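Local structure of pyruvate carboxylase protein (Rhizobium etli, 2QF7) at residues Q653-G658 with E684-E689; N883-D888 with A914-P919; G900-M905 with E927-M932; K977-K982 with F990-Y995. The protein is a multidomain, biotin-dependent carboxylase whose long chain joins ATP-grasp, TIM-barrel and biotin-carrier modules and assembles as a tetramer. One frame throughout, in Å; residues are numbered along the deposited sequence.

Interaction 1: Q653-G658 with E684-E689; sequences QAAKGG and ENKLCE
The methyl group of Ala655 overlaps the aliphatic base of two long side chains. Its CB lies 3.8 Å from Glu684 CB, and on the lysine side it meets Lys686 CG at 3.9 Å. In Glu684, CG stands beside the backbone N (chi1 -66°), which brings it to 4.0 Å from Ala655 CB; the bend at chi2 then sets the direction of the carboxylate. Lys686 bends in the same way near its root but runs out extended beyond CD, and its CG is the part that packs on the alanine methyl. The contact belongs to the outer layer of the TIM barrel: Ala655 sits in the last turn of helix 644-657, which leads into strand 661-665, while Glu684 and Lys686 lie on the link from helix 675-683 to the adjacent parallel strand 687-691. Both helices finish in a Schellman motif, with Gly658 and Asn685 at the positive-phi position. A water adds a polar bridge: it appears to donate to Ala655 O at 2.6 Å and accepts a weak hydrogen bond from Lys686 NZ at 2.9 Å. The stronger partner of that ammonium group is Asp660, with which it forms a salt bridge just ahead of strand 661-665. Further along, Leu687 exchanges backbone hydrogen bonds with Asp660 and Phe662 as the strand enters the barrel.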
loop_
_atom_site.group_PDB
_atom_site.type_symbol
_atom_site.label_atom_id
_atom_site.label_comp_id
_atom_site.label_asym_id
_atom_site.label_seq_id
_atom_site.Cartn_x
_atom_site.Cartn_y
_atom_site.Cartn_z
ATOM N N GLN A 653 -41.538 0.506 -31.135
ATOM C CA GLN A 653 -40.172 1.000 -31.017
ATOM C C GLN A 653 -39.152 -0.001 -31.567
ATOM O O GLN A 653 -38.201 0.414 -32.220
ATOM C CB GLN A 653 -39.830 1.441 -29.575
ATOM C CG GLN A 653 -40.812 2.499 -28.964
ATOM C CD GLN A 653 -41.142 3.631 -29.919
ATOM O OE1 GLN A 653 -40.257 4.217 -30.522
ATOM N NE2 GLN A 653 -42.424 3.954 -30.045
ATOM N N ALA A 654 -39.341 -1.296 -31.314
ATOM C CA ALA A 654 -38.401 -2.334 -31.795
ATOM C C ALA A 654 -38.312 -2.253 -33.321
ATOM O O ALA A 654 -37.236 -2.286 -33.880
ATOM C CB ALA A 654 -38.844 -3.696 -31.363
ATOM N N ALA A 655 -39.463 -2.090 -33.981
ATOM C CA ALA A 655 -39.532 -1.943 -35.450
ATOM C C ALA A 655 -38.792 -0.691 -35.915
ATOM O O ALA A 655 -37.975 -0.751 -36.845
ATOM C CB ALA A 655 -40.948 -1.908 -35.911
ATOM N N LYS A 656 -39.050 0.430 -35.259
ATOM C CA LYS A 656 -38.340 1.651 -35.589
ATOM C C LYS A 656 -36.841 1.548 -35.338
ATOM O O LYS A 656 -36.033 2.164 -36.044
ATOM C CB LYS A 656 -38.873 2.821 -34.771
ATOM C CG LYS A 656 -40.177 3.384 -35.225
ATOM C CD LYS A 656 -40.548 4.535 -34.280
ATOM N N GLY A 657 -36.458 0.875 -34.267
ATOM C CA GLY A 657 -35.023 0.781 -33.935
ATOM C C GLY A 657 -34.176 -0.096 -34.843
ATOM O O GLY A 657 -32.928 -0.068 -34.746
ATOM N N GLY A 658 -34.830 -0.956 -35.645
ATOM C CA GLY A 658 -34.106 -1.744 -36.674
ATOM C C GLY A 658 -34.496 -3.218 -36.744
ATOM O O GLY A 658 -33.934 -3.963 -37.545
ATOM N N GLU A 684 -46.767 -2.921 -38.027
ATOM C CA GLU A 684 -45.511 -2.222 -38.276
ATOM C C GLU A 684 -44.903 -2.659 -39.597
ATOM O O GLU A 684 -43.817 -2.220 -39.940
ATOM C CB GLU A 684 -44.506 -2.520 -37.137
ATOM C CG GLU A 684 -44.954 -1.948 -35.770
ATOM C CD GLU A 684 -45.285 -0.474 -35.862
ATOM O OE1 GLU A 684 -44.592 0.269 -36.611
ATOM O OE2 GLU A 684 -46.248 -0.059 -35.194
ATOM N N ASN A 685 -45.606 -3.553 -40.283
ATOM C CA ASN A 685 -45.185 -4.169 -41.546
ATOM C C ASN A 685 -43.826 -4.825 -41.475
ATOM O O ASN A 685 -42.998 -4.750 -42.386
ATOM C CB ASN A 685 -45.314 -3.223 -42.742
ATOM C CG ASN A 685 -46.739 -3.087 -43.198
ATOM O OD1 ASN A 685 -47.360 -2.044 -43.001
ATOM N ND2 ASN A 685 -47.290 -4.161 -43.783
ATOM N N LYS A 686 -43.623 -5.543 -40.377
ATOM C CA LYS A 686 -42.364 -6.277 -40.178
ATOM C C LYS A 686 -42.761 -7.746 -40.250
ATOM O O LYS A 686 -43.965 -8.042 -40.350
ATOM C CB LYS A 686 -41.681 -5.859 -38.859
ATOM C CG LYS A 686 -41.185 -4.399 -38.868
ATOM C CD LYS A 686 -40.208 -4.211 -40.088
ATOM C CE LYS A 686 -39.597 -2.770 -40.331
ATOM N NZ LYS A 686 -38.291 -3.102 -41.238
ATOM N N LEU A 687 -41.780 -8.647 -40.227
ATOM C CA LEU A 687 -42.073 -10.075 -40.329
ATOM C C LEU A 687 -42.479 -10.641 -38.978
ATOM O O LEU A 687 -41.733 -10.527 -38.018
ATOM C CB LEU A 687 -40.830 -10.857 -40.802
ATOM C CG LEU A 687 -40.473 -10.699 -42.298
ATOM C CD1 LEU A 687 -39.018 -11.114 -42.517
ATOM C CD2 LEU A 687 -41.481 -11.576 -43.171
ATOM N N CYS A 688 -43.572 -11.391 -38.988
ATOM C CA CYS A 688 -44.113 -12.030 -37.824
ATOM C C CYS A 688 -43.863 -13.528 -37.974
ATOM O O CYS A 688 -44.513 -14.196 -38.789
ATOM C CB CYS A 688 -45.629 -11.746 -37.744
ATOM S SG CYS A 688 -46.321 -12.656 -36.312
ATOM N N GLU A 689 -42.890 -14.028 -37.223
ATOM C CA GLU A 689 -42.517 -15.399 -37.263
ATOM C C GLU A 689 -43.058 -15.989 -35.992
ATOM O O GLU A 689 -42.494 -15.800 -34.928
ATOM C CB GLU A 689 -40.997 -15.577 -37.364
ATOM C CG GLU A 689 -40.597 -17.061 -37.234
ATOM C CD GLU A 689 -39.165 -17.347 -37.614
ATOM O OE1 GLU A 689 -38.783 -17.073 -38.772
ATOM O OE2 GLU A 689 -38.415 -17.844 -36.750
HETATM O O HOH W 1 -36.963 -2.048 -38.852
#

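Interaction 2: N883-D888 with A914-P919; sequences NQMFGD and ADVVSP
Two helix ends in the conserved carboxylase domain meet here, and Met885, in the last turn of helix 872-885, reaches over to Val916 and Val917 at the close of the short helix 913-917. The methionine extends straight out of its helix, with CG anti to the backbone N (chi1 177°) and chi2 also extended, before chi3 turns the methyl aside. This carries SD to 3.5 Å from Val916 CG1, the closest approach, with Met885 CE at 3.9 Å from the same methyl. The two side chains cross at about a right angle. Val917 approaches differently, sliding past the methionine in the opposite direction, with its CG1 3.9 Å from Met885 SD and 4.0 Å from Met885 CG. Beyond Met885, helix 872-885 is closed by a Schellman motif at Gly887, and the turn is fastened by Asn883 ND2, which donates to Asp888 OD1 (3.0 Å, 162° at the hydrogen) from well above the carboxylate plane. Leu948 of helix 946-953 packs against Met885 and both valines, while Lys951 of that helix binds the carbonyl oxygens of Val916 and Ser918. No hydrogen bond crosses between 883-888 and 914-919: the two ends cohere by dispersion between a polarisable sulfur and branched methyls, while the hydrogen bonds lie in the turn after helix 872-885 and with Lys951.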
loop_
_atom_site.group_PDB
_atom_site.type_symbol
_atom_site.label_atom_id
_atom_site.label_comp_id
_atom_site.label_asym_id
_atom_site.label_seq_id
_atom_site.Cartn_x
_atom_site.Cartn_y
_atom_site.Cartn_z
ATOM N N ASN A 883 -42.717 -31.515 -13.857
ATOM C CA ASN A 883 -43.350 -31.294 -15.152
ATOM C C ASN A 883 -44.646 -32.120 -15.324
ATOM O O ASN A 883 -45.700 -31.586 -15.704
ATOM C CB ASN A 883 -42.382 -31.642 -16.304
ATOM C CG ASN A 883 -43.086 -31.585 -17.639
ATOM O OD1 ASN A 883 -43.605 -30.524 -18.012
ATOM N ND2 ASN A 883 -43.150 -32.711 -18.349
ATOM N N GLN A 884 -44.587 -33.415 -14.989
ATOM C CA GLN A 884 -45.767 -34.276 -15.104
ATOM C C GLN A 884 -46.844 -33.869 -14.094
ATOM O O GLN A 884 -48.043 -33.899 -14.394
ATOM C CB GLN A 884 -45.409 -35.765 -14.893
ATOM C CG GLN A 884 -44.570 -36.427 -16.036
ATOM C CD GLN A 884 -45.250 -36.417 -17.412
ATOM O OE1 GLN A 884 -46.486 -36.432 -17.534
ATOM N NE2 GLN A 884 -44.433 -36.366 -18.458
ATOM N N MET A 885 -46.422 -33.489 -12.894
ATOM C CA MET A 885 -47.348 -32.997 -11.855
ATOM C C MET A 885 -48.181 -31.779 -12.312
ATOM O O MET A 885 -49.369 -31.675 -11.988
ATOM C CB MET A 885 -46.586 -32.674 -10.567
ATOM C CG MET A 885 -47.475 -32.096 -9.474
ATOM S SD MET A 885 -46.519 -31.713 -8.009
ATOM C CE MET A 885 -45.709 -30.229 -8.560
ATOM N N PHE A 886 -47.537 -30.857 -13.026
ATOM C CA PHE A 886 -48.188 -29.681 -13.626
ATOM C C PHE A 886 -49.050 -30.031 -14.838
ATOM O O PHE A 886 -49.745 -29.164 -15.379
ATOM C CB PHE A 886 -47.130 -28.629 -14.013
ATOM C CG PHE A 886 -46.489 -27.943 -12.832
ATOM C CD1 PHE A 886 -47.277 -27.288 -11.885
ATOM C CD2 PHE A 886 -45.097 -27.913 -12.683
ATOM C CE1 PHE A 886 -46.710 -26.647 -10.783
ATOM C CE2 PHE A 886 -44.506 -27.252 -11.605
ATOM C CZ PHE A 886 -45.343 -26.622 -10.633
ATOM N N GLY A 887 -49.034 -31.304 -15.250
ATOM C CA GLY A 887 -49.902 -31.771 -16.333
ATOM C C GLY A 887 -49.141 -32.056 -17.625
ATOM O O GLY A 887 -49.778 -32.406 -18.649
ATOM N N ASP A 888 -47.799 -31.944 -17.574
ATOM C CA ASP A 888 -46.897 -32.117 -18.722
ATOM C C ASP A 888 -47.010 -30.888 -19.624
ATOM O O ASP A 888 -47.903 -30.785 -20.478
ATOM C CB ASP A 888 -47.139 -33.445 -19.489
ATOM C CG ASP A 888 -46.023 -33.754 -20.490
ATOM O OD1 ASP A 888 -45.052 -32.940 -20.597
ATOM O OD2 ASP A 888 -46.120 -34.804 -21.179
ATOM N N ALA A 914 -46.455 -36.986 -4.751
ATOM C CA ALA A 914 -47.550 -37.350 -3.854
ATOM C C ALA A 914 -47.600 -36.472 -2.599
ATOM O O ALA A 914 -48.679 -36.055 -2.177
ATOM C CB ALA A 914 -47.471 -38.807 -3.469
ATOM N N ASP A 915 -46.439 -36.219 -1.991
ATOM C CA ASP A 915 -46.337 -35.296 -0.867
ATOM C C ASP A 915 -46.826 -33.916 -1.293
ATOM O O ASP A 915 -47.588 -33.276 -0.583
ATOM C CB ASP A 915 -44.876 -35.101 -0.430
ATOM C CG ASP A 915 -44.294 -36.301 0.300
ATOM O OD1 ASP A 915 -45.058 -37.096 0.848
ATOM O OD2 ASP A 915 -43.047 -36.421 0.314
ATOM N N VAL A 916 -46.318 -33.434 -2.417
ATOM C CA VAL A 916 -46.688 -32.100 -2.920
ATOM C C VAL A 916 -48.214 -31.953 -3.071
ATOM O O VAL A 916 -48.774 -30.947 -2.653
ATOM C CB VAL A 916 -45.946 -31.734 -4.230
ATOM C CG1 VAL A 916 -46.359 -30.352 -4.752
ATOM C CG2 VAL A 916 -44.399 -31.728 -4.024
ATOM N N VAL A 917 -48.896 -32.953 -3.626
ATOM C CA VAL A 917 -50.334 -32.786 -3.911
ATOM C C VAL A 917 -51.280 -33.213 -2.773
ATOM O O VAL A 917 -52.459 -32.808 -2.747
ATOM C CB VAL A 917 -50.737 -33.422 -5.277
ATOM C CG1 VAL A 917 -49.843 -32.880 -6.382
ATOM C CG2 VAL A 917 -50.645 -34.940 -5.237
ATOM N N SER A 918 -50.764 -33.984 -1.810
ATOM C CA SER A 918 -51.582 -34.574 -0.765
ATOM C C SER A 918 -52.307 -33.543 0.099
ATOM O O SER A 918 -51.719 -32.515 0.446
ATOM C CB SER A 918 -50.728 -35.456 0.139
ATOM O OG SER A 918 -50.398 -34.777 1.337
ATOM N N PRO A 919 -53.582 -33.832 0.474
ATOM C CA PRO A 919 -54.312 -32.968 1.402
ATOM C C PRO A 919 -53.738 -32.914 2.817
ATOM O O PRO A 919 -54.143 -32.048 3.589
ATOM C CB PRO A 919 -55.721 -33.586 1.443
ATOM C CG PRO A 919 -55.551 -35.002 1.011
ATOM C CD PRO A 919 -54.413 -34.960 0.003
#

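Interaction 3: G900-M905 with E927-M932; sequences GDMALM and ESVVSM
The carboxylate of Asp901, the flat group of this contact, is met at its rim by Ser928 OG, which donates a 2.6 Å hydrogen bond to Asp901 OD2 through the anti lone pair, on the side away from the other oxygen. This hydrogen bond joins two helices of the conserved carboxylase domain, the middle of 895-909 and the first turn of 927-934. The serine hydroxyl lies between the backbone N and the carbonyl carbon (chi1 62°), and this setting turns OG toward the aspartate. A water makes a second link: it donates to Asp901 OD2 at 3.0 Å and accepts from Ser928 N, also at 3.0 Å, thereby serving one of the N-H groups that a helix start leaves without an intrahelical acceptor. Lys897, one turn earlier on the aspartate's own helix, forms a salt bridge with the same oxygen. OD2 is therefore gripped by a hydroxyl, a water and an ammonium group, and its negative charge would probably be further stabilised by the nearby N-terminus of helix 927-934. Beside this polar group lies an apolar one, in which Met902 and Val929 cross at about a right angle. Met902 has a second conformer, so the position of its sulfur is less certain; in one conformer its SD is 4.0 Å from Val929 CG2, with the other valine methyl, CG1, 4.2 Å from the same SD.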
loop_
_atom_site.group_PDB
_atom_site.type_symbol
_atom_site.label_atom_id
_atom_site.label_comp_id
_atom_site.label_asym_id
_atom_site.label_seq_id
_atom_site.Cartn_x
_atom_site.Cartn_y
_atom_site.Cartn_z
ATOM N N GLY A 900 -38.401 -25.286 -12.400
ATOM C CA GLY A 900 -37.118 -25.256 -11.690
ATOM C C GLY A 900 -37.290 -24.998 -10.205
ATOM O O GLY A 900 -36.730 -25.721 -9.354
ATOM N N ASP A 901 -38.072 -23.979 -9.876
ATOM C CA ASP A 901 -38.359 -23.636 -8.470
ATOM C C ASP A 901 -39.006 -24.805 -7.764
ATOM O O ASP A 901 -38.702 -25.128 -6.600
ATOM C CB ASP A 901 -39.297 -22.424 -8.414
ATOM C CG ASP A 901 -38.589 -21.138 -8.745
ATOM O OD1 ASP A 901 -37.336 -21.173 -8.795
ATOM O OD2 ASP A 901 -39.264 -20.102 -8.981
ATOM N N MET A 902 -39.942 -25.451 -8.447
ATOM C CA MET A 902 -40.646 -26.573 -7.834
ATOM C C MET A 902 -39.703 -27.735 -7.532
ATOM O O MET A 902 -39.761 -28.315 -6.457
ATOM C CB MET A 902 -41.774 -27.055 -8.747
ATOM C CG MET A 902 -42.796 -27.947 -8.057
ATOM S SD MET A 902 -43.773 -27.125 -6.766
ATOM C CE MET A 902 -43.223 -27.989 -5.275
ATOM N N ALA A 903 -38.868 -28.083 -8.516
ATOM C CA ALA A 903 -37.862 -29.154 -8.401
ATOM C C ALA A 903 -36.871 -28.904 -7.266
ATOM O O ALA A 903 -36.549 -29.811 -6.542
ATOM C CB ALA A 903 -37.109 -29.305 -9.704
ATOM N N LEU A 904 -36.335 -27.685 -7.184
ATOM C CA LEU A 904 -35.443 -27.317 -6.070
ATOM C C LEU A 904 -36.079 -27.479 -4.734
ATOM O O LEU A 904 -35.456 -28.001 -3.797
ATOM C CB LEU A 904 -34.887 -25.887 -6.236
ATOM C CG LEU A 904 -34.004 -25.622 -7.464
ATOM C CD1 LEU A 904 -33.826 -24.097 -7.631
ATOM C CD2 LEU A 904 -32.650 -26.328 -7.382
ATOM N N MET A 905 -37.348 -27.081 -4.609
ATOM C CA MET A 905 -38.042 -27.270 -3.339
ATOM C C MET A 905 -38.294 -28.727 -3.017
ATOM O O MET A 905 -38.203 -29.182 -1.858
ATOM C CB MET A 905 -39.392 -26.544 -3.354
ATOM C CG MET A 905 -40.233 -26.930 -2.166
ATOM S SD MET A 905 -41.718 -25.935 -2.021
ATOM C CE MET A 905 -40.901 -24.322 -1.764
ATOM N N GLU A 927 -43.458 -18.836 -4.968
ATOM C CA GLU A 927 -44.287 -17.743 -5.529
ATOM C C GLU A 927 -44.545 -17.915 -7.011
ATOM O O GLU A 927 -45.616 -17.542 -7.544
ATOM C CB GLU A 927 -43.548 -16.401 -5.350
ATOM C CG GLU A 927 -44.398 -15.117 -5.498
ATOM C CD GLU A 927 -44.576 -14.609 -6.939
ATOM O OE1 GLU A 927 -43.746 -14.928 -7.833
ATOM O OE2 GLU A 927 -45.566 -13.865 -7.168
ATOM N N SER A 928 -43.522 -18.416 -7.719
ATOM C CA SER A 928 -43.630 -18.598 -9.151
ATOM C C SER A 928 -44.670 -19.674 -9.472
ATOM O O SER A 928 -45.352 -19.595 -10.486
ATOM C CB SER A 928 -42.271 -18.975 -9.778
ATOM O OG SER A 928 -41.848 -20.210 -9.234
ATOM N N VAL A 929 -44.747 -20.681 -8.629
ATOM C CA VAL A 929 -45.705 -21.770 -8.760
ATOM C C VAL A 929 -47.123 -21.303 -8.470
ATOM O O VAL A 929 -48.046 -21.610 -9.245
ATOM C CB VAL A 929 -45.301 -22.967 -7.865
ATOM C CG1 VAL A 929 -46.375 -24.050 -7.880
ATOM C CG2 VAL A 929 -43.918 -23.515 -8.364
ATOM N N VAL A 930 -47.284 -20.555 -7.374
ATOM C CA VAL A 930 -48.589 -19.998 -7.014
ATOM C C VAL A 930 -49.093 -19.136 -8.170
ATOM O O VAL A 930 -50.221 -19.291 -8.583
ATOM C CB VAL A 930 -48.571 -19.187 -5.684
ATOM C CG1 VAL A 930 -49.986 -18.594 -5.376
ATOM C CG2 VAL A 930 -48.095 -20.076 -4.529
ATOM N N SER A 931 -48.233 -18.261 -8.683
ATOM C CA SER A 931 -48.603 -17.326 -9.740
ATOM C C SER A 931 -48.967 -18.041 -11.046
ATOM O O SER A 931 -49.913 -17.651 -11.724
ATOM C CB SER A 931 -47.460 -16.335 -9.944
ATOM O OG SER A 931 -47.603 -15.637 -11.151
ATOM N N MET A 932 -48.199 -19.075 -11.413
ATOM C CA MET A 932 -48.522 -19.885 -12.583
ATOM C C MET A 932 -49.884 -20.587 -12.446
ATOM O O MET A 932 -50.704 -20.558 -13.374
ATOM C CB MET A 932 -47.433 -20.940 -12.847
ATOM C CG MET A 932 -47.704 -21.700 -14.129
ATOM S SD MET A 932 -46.358 -22.743 -14.662
ATOM C CE MET A 932 -46.640 -24.091 -13.527
HETATM O O HOH W 2 -40.633 -18.435 -6.907
#

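Interaction 4: K977-K982 with F990-Y995; sequences KVIEKK and FEFASY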
loop_
_atom_site.group_PDB
_atom_site.type_symbol
_atom_site.label_atom_id
_atom_site.label_comp_id
_atom_site.label_asym_id
_atom_site.label_seq_id
_atom_site.Cartn_x
_atom_site.Cartn_y
_atom_site.Cartn_z
ATOM N N LYS A 977 -43.965 11.314 -17.919
ATOM C CA LYS A 977 -43.628 12.426 -17.022
ATOM C C LYS A 977 -42.915 11.941 -15.738
ATOM O O LYS A 977 -42.030 12.615 -15.241
ATOM C CB LYS A 977 -44.876 13.252 -16.689
ATOM C CG LYS A 977 -45.471 13.989 -17.901
ATOM C CD LYS A 977 -46.694 14.849 -17.510
ATOM N N VAL A 978 -43.263 10.751 -15.239
ATOM C CA VAL A 978 -42.585 10.177 -14.075
ATOM C C VAL A 978 -41.074 9.959 -14.310
ATOM O O VAL A 978 -40.240 10.413 -13.502
ATOM C CB VAL A 978 -43.223 8.839 -13.631
ATOM C CG1 VAL A 978 -42.366 8.182 -12.584
ATOM C CG2 VAL A 978 -44.653 9.053 -13.103
ATOM N N ILE A 979 -40.715 9.267 -15.397
ATOM C CA ILE A 979 -39.294 9.048 -15.682
ATOM C C ILE A 979 -38.579 10.358 -16.054
ATOM O O ILE A 979 -37.443 10.592 -15.637
ATOM C CB ILE A 979 -39.027 7.917 -16.717
ATOM C CG1 ILE A 979 -37.526 7.556 -16.785
ATOM C CG2 ILE A 979 -39.591 8.266 -18.121
ATOM C CD1 ILE A 979 -36.880 7.149 -15.454
ATOM N N GLU A 980 -39.245 11.211 -16.820
ATOM C CA GLU A 980 -38.661 12.490 -17.190
ATOM C C GLU A 980 -38.380 13.397 -15.979
ATOM O O GLU A 980 -37.302 13.990 -15.888
ATOM C CB GLU A 980 -39.482 13.162 -18.307
ATOM C CG GLU A 980 -39.269 12.435 -19.636
ATOM C CD GLU A 980 -40.021 13.027 -20.829
ATOM O OE1 GLU A 980 -40.901 13.893 -20.629
ATOM O OE2 GLU A 980 -39.708 12.633 -21.983
ATOM N N LYS A 981 -39.319 13.475 -15.033
ATOM C CA LYS A 981 -39.070 14.182 -13.777
ATOM C C LYS A 981 -37.886 13.600 -12.993
ATOM O O LYS A 981 -37.025 14.349 -12.524
ATOM C CB LYS A 981 -40.330 14.216 -12.898
ATOM N N LYS A 982 -37.851 12.273 -12.856
ATOM C CA LYS A 982 -36.805 11.589 -12.106
ATOM C C LYS A 982 -35.411 11.868 -12.711
ATOM O O LYS A 982 -34.459 12.209 -11.990
ATOM C CB LYS A 982 -37.094 10.077 -12.036
ATOM C CG LYS A 982 -35.945 9.203 -11.535
ATOM C CD LYS A 982 -35.840 9.158 -9.999
ATOM N N PHE A 990 -37.321 5.551 -27.318
ATOM C CA PHE A 990 -36.649 4.256 -27.073
ATOM C C PHE A 990 -36.365 4.089 -25.580
ATOM O O PHE A 990 -36.573 3.006 -24.994
ATOM C CB PHE A 990 -35.303 4.151 -27.827
ATOM C CG PHE A 990 -35.423 4.030 -29.335
ATOM C CD1 PHE A 990 -36.618 3.648 -29.947
ATOM C CD2 PHE A 990 -34.290 4.221 -30.144
ATOM C CE1 PHE A 990 -36.732 3.518 -31.352
ATOM C CE2 PHE A 990 -34.373 4.077 -31.558
ATOM C CZ PHE A 990 -35.618 3.743 -32.158
ATOM N N GLU A 991 -35.849 5.146 -24.968
ATOM C CA GLU A 991 -35.620 5.156 -23.520
ATOM C C GLU A 991 -36.925 4.924 -22.768
ATOM O O GLU A 991 -36.961 4.234 -21.750
ATOM C CB GLU A 991 -35.019 6.498 -23.091
ATOM C CG GLU A 991 -33.550 6.646 -23.462
ATOM C CD GLU A 991 -32.988 7.948 -22.937
ATOM O OE1 GLU A 991 -33.544 9.023 -23.252
ATOM O OE2 GLU A 991 -32.011 7.893 -22.146
ATOM N N PHE A 992 -38.009 5.545 -23.235
ATOM C CA PHE A 992 -39.304 5.333 -22.595
ATOM C C PHE A 992 -39.735 3.848 -22.706
ATOM O O PHE A 992 -40.229 3.289 -21.726
ATOM C CB PHE A 992 -40.355 6.281 -23.158
ATOM C CG PHE A 992 -41.714 6.153 -22.511
ATOM C CD1 PHE A 992 -41.848 6.108 -21.120
ATOM C CD2 PHE A 992 -42.851 6.080 -23.292
ATOM C CE1 PHE A 992 -43.109 6.000 -20.505
ATOM C CE2 PHE A 992 -44.127 5.987 -22.703
ATOM C CZ PHE A 992 -44.249 5.930 -21.304
ATOM N N ALA A 993 -39.562 3.230 -23.876
ATOM C CA ALA A 993 -39.802 1.791 -24.001
ATOM C C ALA A 993 -38.960 0.939 -23.005
ATOM O O ALA A 993 -39.458 -0.065 -22.457
ATOM C CB ALA A 993 -39.559 1.314 -25.454
ATOM N N SER A 994 -37.688 1.318 -22.819
ATOM C CA SER A 994 -36.792 0.670 -21.839
ATOM C C SER A 994 -37.373 0.799 -20.405
ATOM O O SER A 994 -37.468 -0.180 -19.668
ATOM C CB SER A 994 -35.403 1.313 -21.934
ATOM O OG SER A 994 -34.769 0.909 -23.157
ATOM N N TYR A 995 -37.800 2.001 -20.045
ATOM C CA TYR A 995 -38.399 2.274 -18.748
ATOM C C TYR A 995 -39.720 1.483 -18.508
ATOM O O TYR A 995 -39.937 0.988 -17.398
ATOM C CB TYR A 995 -38.630 3.764 -18.613
ATOM C CG TYR A 995 -39.379 4.155 -17.374
ATOM C CD1 TYR A 995 -38.774 4.065 -16.111
ATOM C CD2 TYR A 995 -40.693 4.623 -17.458
ATOM C CE1 TYR A 995 -39.469 4.436 -14.954
ATOM C CE2 TYR A 995 -41.393 5.004 -16.310
ATOM C CZ TYR A 995 -40.773 4.902 -15.062
ATOM O OH TYR A 995 -41.450 5.268 -13.933
#
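In both Ile979 and Tyr995 the first torsion sets the leading carbon anti to the backbone N (chi1 174° for CG of the tyrosine, and much the same for CG1 of the isoleucine), and the two side chains reach out from their helices and slide past each other in opposite directions. The phenol ring thereby lies flat against the isoleucine branch point. Ile979 CB stands 3.6 Å from the centroid of the Tyr995 ring and only 4° off the ring normal, a well-centred CH-pi contact over one face. From that point the isoleucine branches: its CG2 lies above the ring near Tyr995 CD2, 3.9 Å from it, while its CD1 reaches past the rim on the other side, 3.7 Å from Tyr995 CD1. The CG2 methyl also approaches Phe992, one turn earlier, obliquely and at 4.3 Å from its CD1. At the far end of the ring, Val978 CG1 is 3.3 Å from Tyr995 OH, and the valine crosses the tyrosine at about a right angle. The helix axes of 977-982 and 990-995 come no closer than 10.8 Å and cross at 104°, a spacing bridged largely by these bulky side chains. The two helices follow one another in the chain as a near-perpendicular pair, and Glu980 ties their connection down by accepting from Val987 N. Phe1002 and Thr1003 of helix 999-1012 pack on Ile979, while Phe992 meets Tyr649 edge-to-face on helix 644-657, one of the outer helices of the TIM barrel.

In the fold
The four contacts fall into two touching pairs. Interactions 2 and 3, with centres about 12 Å apart, alternate along the chain and share one helical core, where Phe886 packs on Met932 and Val929 and Met885 on Met902. Interactions 1 and 4 meet where Phe990 lies against Gln653 and Gly657, which joins the outside of the TIM barrel to the helices of the conserved carboxylase domain. Interaction 2 is buried and wholly apolar across its segments, whereas the surface contact of interaction 1 combines aliphatic packing with a water bridge. Interactions 3 and 4, both partly buried, differ: the first turns on a carboxylate oxygen with several polar partners beside a Met-Val contact, the second on an aromatic face.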